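Local coordinates for protein phosphodiesterase (Salpingoeca rosetta, PDB 7D7P) that belongs to the cyclic nucleotide phosphodiesterase family of the HD clan, with an all-helical fold that holds a zinc ion and a magnesium ion, at residues I210-L215 against Q247-L252; I80-I85 against I131-L136. All coordinates share one frame; numbering follows the deposited sequence.

Interaction 1: I210-L215 against Q247-L252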
loop_
_atom_site.group_PDB
_atom_site.type_symbol
_atom_site.label_atom_id
_atom_site.label_comp_id
_atom_site.label_asym_id
_atom_site.label_seq_id
_atom_site.Cartn_x
_atom_site.Cartn_y
_atom_site.Cartn_z
ATOM N N ILE A 210 26.889 -16.557 -12.354
ATOM C CA ILE A 210 25.693 -17.293 -12.757
ATOM C C ILE A 210 25.062 -17.988 -11.556
ATOM O O ILE A 210 23.842 -17.939 -11.363
ATOM C CB ILE A 210 26.032 -18.295 -13.875
ATOM C CG1 ILE A 210 26.340 -17.557 -15.180
ATOM C CG2 ILE A 210 24.888 -19.286 -14.069
ATOM C CD1 ILE A 210 26.920 -18.446 -16.264
ATOM N N ILE A 211 25.884 -18.646 -10.732
ATOM C CA ILE A 211 25.361 -19.362 -9.570
ATOM C C ILE A 211 24.671 -18.395 -8.616
ATOM O O ILE A 211 23.519 -18.607 -8.212
ATOM C CB ILE A 211 26.485 -20.142 -8.865
ATOM C CG1 ILE A 211 26.931 -21.336 -9.715
ATOM C CG2 ILE A 211 26.027 -20.606 -7.481
ATOM C CD1 ILE A 211 28.218 -21.990 -9.226
ATOM N N ASN A 212 25.361 -17.310 -8.249
ATOM C CA ASN A 212 24.815 -16.383 -7.263
ATOM C C ASN A 212 23.551 -15.705 -7.775
ATOM O O ASN A 212 22.597 -15.507 -7.016
ATOM C CB ASN A 212 25.862 -15.336 -6.881
ATOM C CG ASN A 212 25.382 -14.405 -5.781
ATOM O OD1 ASN A 212 24.913 -13.297 -6.047
ATOM N ND2 ASN A 212 25.494 -14.853 -4.536
ATOM N N CYS A 213 23.516 -15.347 -9.059
ATOM C CA CYS A 213 22.359 -14.626 -9.576
ATOM C C CYS A 213 21.147 -15.540 -9.711
ATOM O O CYS A 213 20.026 -15.134 -9.386
ATOM C CB CYS A 213 22.703 -13.958 -10.908
ATOM S SG CYS A 213 23.762 -12.491 -10.717
ATOM N N ILE A 214 21.350 -16.780 -10.171
ATOM C CA ILE A 214 20.223 -17.705 -10.289
ATOM C C ILE A 214 19.699 -18.096 -8.911
ATOM O O ILE A 214 18.482 -18.156 -8.689
ATOM C CB ILE A 214 20.623 -18.940 -11.117
ATOM C CG1 ILE A 214 20.788 -18.562 -12.591
ATOM C CG2 ILE A 214 19.582 -20.047 -10.972
ATOM C CD1 ILE A 214 21.248 -19.708 -13.475
ATOM N N LEU A 215 20.600 -18.366 -7.962
ATOM C CA LEU A 215 20.164 -18.713 -6.613
ATOM C C LEU A 215 19.427 -17.560 -5.947
ATOM O O LEU A 215 18.558 -17.786 -5.095
ATOM C CB LEU A 215 21.359 -19.138 -5.758
ATOM C CG LEU A 215 21.946 -20.529 -6.012
ATOM C CD1 LEU A 215 23.133 -20.781 -5.097
ATOM C CD2 LEU A 215 20.888 -21.609 -5.828
ATOM N N GLN A 247 30.260 -6.266 -3.836
ATOM C CA GLN A 247 29.146 -5.330 -3.925
ATOM C C GLN A 247 28.610 -5.234 -5.349
ATOM O O GLN A 247 27.409 -5.019 -5.546
ATOM C CB GLN A 247 29.585 -3.955 -3.420
ATOM C CG GLN A 247 28.454 -2.974 -3.182
ATOM C CD GLN A 247 28.838 -1.877 -2.207
ATOM O OE1 GLN A 247 29.224 -2.148 -1.070
ATOM N NE2 GLN A 247 28.737 -0.628 -2.651
ATOM N N ARG A 248 29.480 -5.394 -6.350
ATOM C CA ARG A 248 29.018 -5.402 -7.735
ATOM C C ARG A 248 28.214 -6.660 -8.039
ATOM O O ARG A 248 27.222 -6.606 -8.775
ATOM C CB ARG A 248 30.206 -5.279 -8.689
ATOM C CG ARG A 248 29.813 -5.160 -10.155
ATOM C CD ARG A 248 31.011 -4.828 -11.035
ATOM N NE ARG A 248 31.960 -5.935 -11.134
ATOM C CZ ARG A 248 33.154 -5.952 -10.549
ATOM N NH1 ARG A 248 33.549 -4.920 -9.816
ATOM N NH2 ARG A 248 33.952 -7.002 -10.695
ATOM N N LEU A 249 28.624 -7.803 -7.480
ATOM C CA LEU A 249 27.858 -9.031 -7.669
ATOM C C LEU A 249 26.479 -8.922 -7.029
ATOM O O LEU A 249 25.490 -9.422 -7.579
ATOM C CB LEU A 249 28.625 -10.225 -7.099
ATOM C CG LEU A 249 27.926 -11.584 -7.213
ATOM C CD1 LEU A 249 27.538 -11.876 -8.659
ATOM C CD2 LEU A 249 28.796 -12.701 -6.652
ATOM N N PHE A 250 26.394 -8.271 -5.865
ATOM C CA PHE A 250 25.097 -8.047 -5.233
ATOM C C PHE A 250 24.168 -7.263 -6.152
ATOM O O PHE A 250 22.978 -7.585 -6.267
ATOM C CB PHE A 250 25.284 -7.317 -3.902
ATOM C CG PHE A 250 23.995 -6.867 -3.266
ATOM C CD1 PHE A 250 23.202 -7.764 -2.570
ATOM C CD2 PHE A 250 23.586 -5.547 -3.352
ATOM C CE1 PHE A 250 22.022 -7.357 -1.981
ATOM C CE2 PHE A 250 22.406 -5.133 -2.764
ATOM C CZ PHE A 250 21.623 -6.039 -2.079
ATOM N N VAL A 251 24.697 -6.235 -6.820
ATOM C CA VAL A 251 23.891 -5.427 -7.732
ATOM C C VAL A 251 23.416 -6.263 -8.915
ATOM O O VAL A 251 22.261 -6.154 -9.344
ATOM C CB VAL A 251 24.691 -4.193 -8.189
ATOM C CG1 VAL A 251 23.996 -3.498 -9.353
ATOM C CG2 VAL A 251 24.887 -3.232 -7.025
ATOM N N LEU A 252 24.295 -7.108 -9.461
ATOM C CA LEU A 252 23.886 -7.992 -10.549
ATOM C C LEU A 252 22.772 -8.933 -10.104
ATOM O O LEU A 252 21.811 -9.165 -10.846
ATOM C CB LEU A 252 25.086 -8.788 -11.064
ATOM C CG LEU A 252 26.282 -7.980 -11.571
ATOM C CD1 LEU A 252 27.383 -8.905 -12.066
ATOM C CD2 LEU A 252 25.857 -7.012 -12.663
#
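Asn212 and Cys213 of helix 200-215 meet Leu249 and Leu252 of helix 245-260, a helix-helix packing inside the all-helical phosphodiesterase domain. The short segments cross at -44°, with their axes 9.6 Å apart at closest approach, and these four side chains carry the contact.

The apolar part belongs to Cys213. Its small thiol suits a place where the CA atoms of Cys213 and Leu252 are 6.9 Å apart, for SG of Cys213 lies 3.7 Å from the carbonyl carbon C of Leu252. The same SG is 3.9 Å from CB of Leu252 and a looser 4.3 Å from CD1 of Leu249. Met139 of helix 133-145 touches both Cys213 and Leu252, so a third helix covers this buried side.

Toward the more open side the contact is van der Waals packing between a polar and an apolar residue. Leu249 extends its branched end over the Asn212 amide: CD2 lies 3.9 Å from CG of Asn212. With CG anti to the backbone N (chi1 -176°), the Asn212 amide is carried out toward the neighbouring helix; asparagine can border the leucine here because the position is partly exposed. Its carbonyl does the closest touching, OD1 of Asn212 standing 3.7 Å from the branch carbon CG of Leu249.

Interaction 2: I80-I85 against I131-L136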
loop_
_atom_site.group_PDB
_atom_site.type_symbol
_atom_site.label_atom_id
_atom_site.label_comp_id
_atom_site.label_asym_id
_atom_site.label_seq_id
_atom_site.Cartn_x
_atom_site.Cartn_y
_atom_site.Cartn_z
ATOM N N ILE A 80 29.685 -11.444 -28.554
ATOM C CA ILE A 80 30.094 -12.436 -29.546
ATOM C C ILE A 80 31.516 -12.158 -30.020
ATOM O O ILE A 80 32.361 -13.062 -30.071
ATOM C CB ILE A 80 29.100 -12.461 -30.723
ATOM C CG1 ILE A 80 27.749 -13.010 -30.265
ATOM C CG2 ILE A 80 29.650 -13.288 -31.877
ATOM C CD1 ILE A 80 26.713 -13.101 -31.368
ATOM N N GLU A 81 31.809 -10.903 -30.360
ATOM C CA GLU A 81 33.146 -10.574 -30.843
ATOM C C GLU A 81 34.158 -10.469 -29.708
ATOM O O GLU A 81 35.339 -10.767 -29.915
ATOM C CB GLU A 81 33.114 -9.277 -31.655
ATOM C CG GLU A 81 32.757 -8.034 -30.867
ATOM C CD GLU A 81 32.653 -6.804 -31.750
ATOM O OE1 GLU A 81 32.190 -6.938 -32.903
ATOM O OE2 GLU A 81 33.035 -5.704 -31.293
ATOM N N GLN A 82 33.721 -10.075 -28.508
ATOM C CA GLN A 82 34.652 -9.943 -27.391
ATOM C C GLN A 82 35.172 -11.296 -26.918
ATOM O O GLN A 82 36.283 -11.377 -26.384
ATOM C CB GLN A 82 33.987 -9.201 -26.230
ATOM C CG GLN A 82 33.894 -7.692 -26.418
ATOM C CD GLN A 82 35.241 -7.002 -26.334
ATOM O OE1 GLN A 82 36.060 -7.313 -25.468
ATOM N NE2 GLN A 82 35.477 -6.058 -27.238
ATOM N N PHE A 83 34.394 -12.364 -27.098
ATOM C CA PHE A 83 34.820 -13.694 -26.681
ATOM C C PHE A 83 34.980 -14.661 -27.848
ATOM O O PHE A 83 35.103 -15.872 -27.619
ATOM C CB PHE A 83 33.844 -14.259 -25.645
ATOM C CG PHE A 83 33.828 -13.488 -24.357
ATOM C CD1 PHE A 83 34.832 -13.662 -23.418
ATOM C CD2 PHE A 83 32.824 -12.570 -24.096
ATOM C CE1 PHE A 83 34.827 -12.947 -22.233
ATOM C CE2 PHE A 83 32.812 -11.850 -22.913
ATOM C CZ PHE A 83 33.815 -12.040 -21.981
ATOM N N ASN A 84 35.004 -14.159 -29.085
ATOM C CA ASN A 84 35.187 -14.981 -30.283
ATOM C C ASN A 84 34.222 -16.166 -30.283
ATOM O O ASN A 84 34.607 -17.320 -30.479
ATOM C CB ASN A 84 36.639 -15.451 -30.413
ATOM C CG ASN A 84 37.625 -14.296 -30.491
ATOM O OD1 ASN A 84 37.314 -13.233 -31.032
ATOM N ND2 ASN A 84 38.823 -14.501 -29.952
ATOM N N ILE A 85 32.949 -15.863 -30.049
ATOM C CA ILE A 85 31.929 -16.893 -29.885
ATOM C C ILE A 85 31.600 -17.507 -31.239
ATOM O O ILE A 85 31.306 -16.794 -32.204
ATOM C CB ILE A 85 30.672 -16.308 -29.222
ATOM C CG1 ILE A 85 30.906 -16.092 -27.724
ATOM C CG2 ILE A 85 29.470 -17.207 -29.466
ATOM C CD1 ILE A 85 29.760 -15.392 -27.011
ATOM N N ILE A 131 30.031 -2.907 -14.877
ATOM C CA ILE A 131 30.023 -4.331 -15.191
ATOM C C ILE A 131 31.201 -4.662 -16.098
ATOM O O ILE A 131 31.588 -3.867 -16.967
ATOM C CB ILE A 131 28.684 -4.745 -15.830
ATOM C CG1 ILE A 131 28.507 -6.264 -15.761
ATOM C CG2 ILE A 131 28.587 -4.278 -17.276
ATOM C CD1 ILE A 131 27.174 -6.751 -16.295
ATOM N N THR A 132 31.794 -5.832 -15.886
ATOM C CA THR A 132 32.888 -6.286 -16.729
ATOM C C THR A 132 32.351 -7.084 -17.912
ATOM O O THR A 132 31.185 -7.484 -17.954
ATOM C CB THR A 132 33.882 -7.131 -15.928
ATOM O OG1 THR A 132 33.368 -8.461 -15.773
ATOM C CG2 THR A 132 34.127 -6.515 -14.557
ATOM N N GLU A 133 33.233 -7.318 -18.886
ATOM C CA GLU A 133 32.846 -8.060 -20.080
ATOM C C GLU A 133 32.431 -9.485 -19.739
ATOM O O GLU A 133 31.447 -9.999 -20.281
ATOM C CB GLU A 133 33.997 -8.066 -21.085
ATOM C CG GLU A 133 33.570 -8.357 -22.508
ATOM C CD GLU A 133 32.754 -7.231 -23.104
ATOM O OE1 GLU A 133 33.094 -6.054 -22.856
ATOM O OE2 GLU A 133 31.772 -7.521 -23.819
ATOM N N VAL A 134 33.173 -10.141 -18.843
ATOM C CA VAL A 134 32.839 -11.512 -18.472
ATOM C C VAL A 134 31.521 -11.552 -17.706
ATOM O O VAL A 134 30.679 -12.427 -17.941
ATOM C CB VAL A 134 33.992 -12.143 -17.668
ATOM C CG1 VAL A 134 33.542 -13.439 -17.007
ATOM C CG2 VAL A 134 35.193 -12.395 -18.568
ATOM N N GLU A 135 31.310 -10.597 -16.795
ATOM C CA GLU A 135 30.059 -10.554 -16.043
ATOM C C GLU A 135 28.868 -10.258 -16.948
ATOM O O GLU A 135 27.760 -10.736 -16.684
ATOM C CB GLU A 135 30.152 -9.515 -14.923
ATOM C CG GLU A 135 31.147 -9.874 -13.825
ATOM C CD GLU A 135 31.527 -8.685 -12.962
ATOM O OE1 GLU A 135 31.138 -7.545 -13.302
ATOM O OE2 GLU A 135 32.225 -8.890 -11.946
ATOM N N LEU A 136 29.074 -9.484 -18.015
ATOM C CA LEU A 136 27.992 -9.224 -18.959
ATOM C C LEU A 136 27.571 -10.503 -19.670
ATOM O O LEU A 136 26.376 -10.805 -19.771
ATOM C CB LEU A 136 28.419 -8.161 -19.971
ATOM C CG LEU A 136 27.405 -7.816 -21.063
ATOM C CD1 LEU A 136 26.130 -7.247 -20.457
ATOM C CD2 LEU A 136 28.011 -6.845 -22.070
#
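Phe83 reaches across to the first turn of helix 133-145 and presses the far end of its ring against Glu133 and Val134. The ring meets the backbone edge-on: CE2 of Phe83 lies 3.5 Å from O of Glu133, which sits near the ring plane. Alongside, CE2 of Phe83 is 3.6 Å from the methylene CG of Glu133, while CZ of Phe83 touches CG2 of Val134 at 3.7 Å. A large flat side chain suits this place, spanning the gap from a chain that has just left its helix. Leu198 also touches the Phe83 side chain.

Gln82, at the solvent-exposed edge of the contact, crosses Glu133 at about a right angle. Its aliphatic part makes the contact, CG of Gln82 lying 3.4 Å from OE2 of Glu133, with amide and carboxylate planes 43° apart. In Glu133, CG anti to the backbone N (chi1 -159°) is carried to the phenyl ring, and the bend at chi2 (69°) then turns the carboxylate toward Gln82; the other oxygen, OE1, accepts from the backbone N of Ala40.

Farther out, Thr132 fixes the start of the helix. Glu135 N donates to OG1 of Thr132 at 3.1 Å, and Thr132 N returns a bond to OE1 of Glu135 at 3.2 Å, meeting that oxygen from above the carboxylate plane. This reciprocal pair, with Thr132 as N-cap, is a capping box.

Overall arrangement
Interaction 2 closes along the chain before interaction 1 opens, and their centres lie about 17 Å apart, yet they touch directly. Arg248 and Glu135 form a salt bridge, NE of Arg248 to OE1 of Glu135 at 2.8 Å, and the other carboxylate oxygen of Glu135 pairs with Arg205 of helix 200-215. Glu135 thus ties helix 133-145 to both helices of interaction 1. Apolar packing adds to this, with CD2 of Leu252 3.9 Å from CD1 of Ile131. The Cys213 side chain is about 12 Å from both the zinc ion and the magnesium ion. Asp260, the last residue of helix 245-260, and His146 and Asp147, directly after helix 133-145, bind the zinc ion with His111.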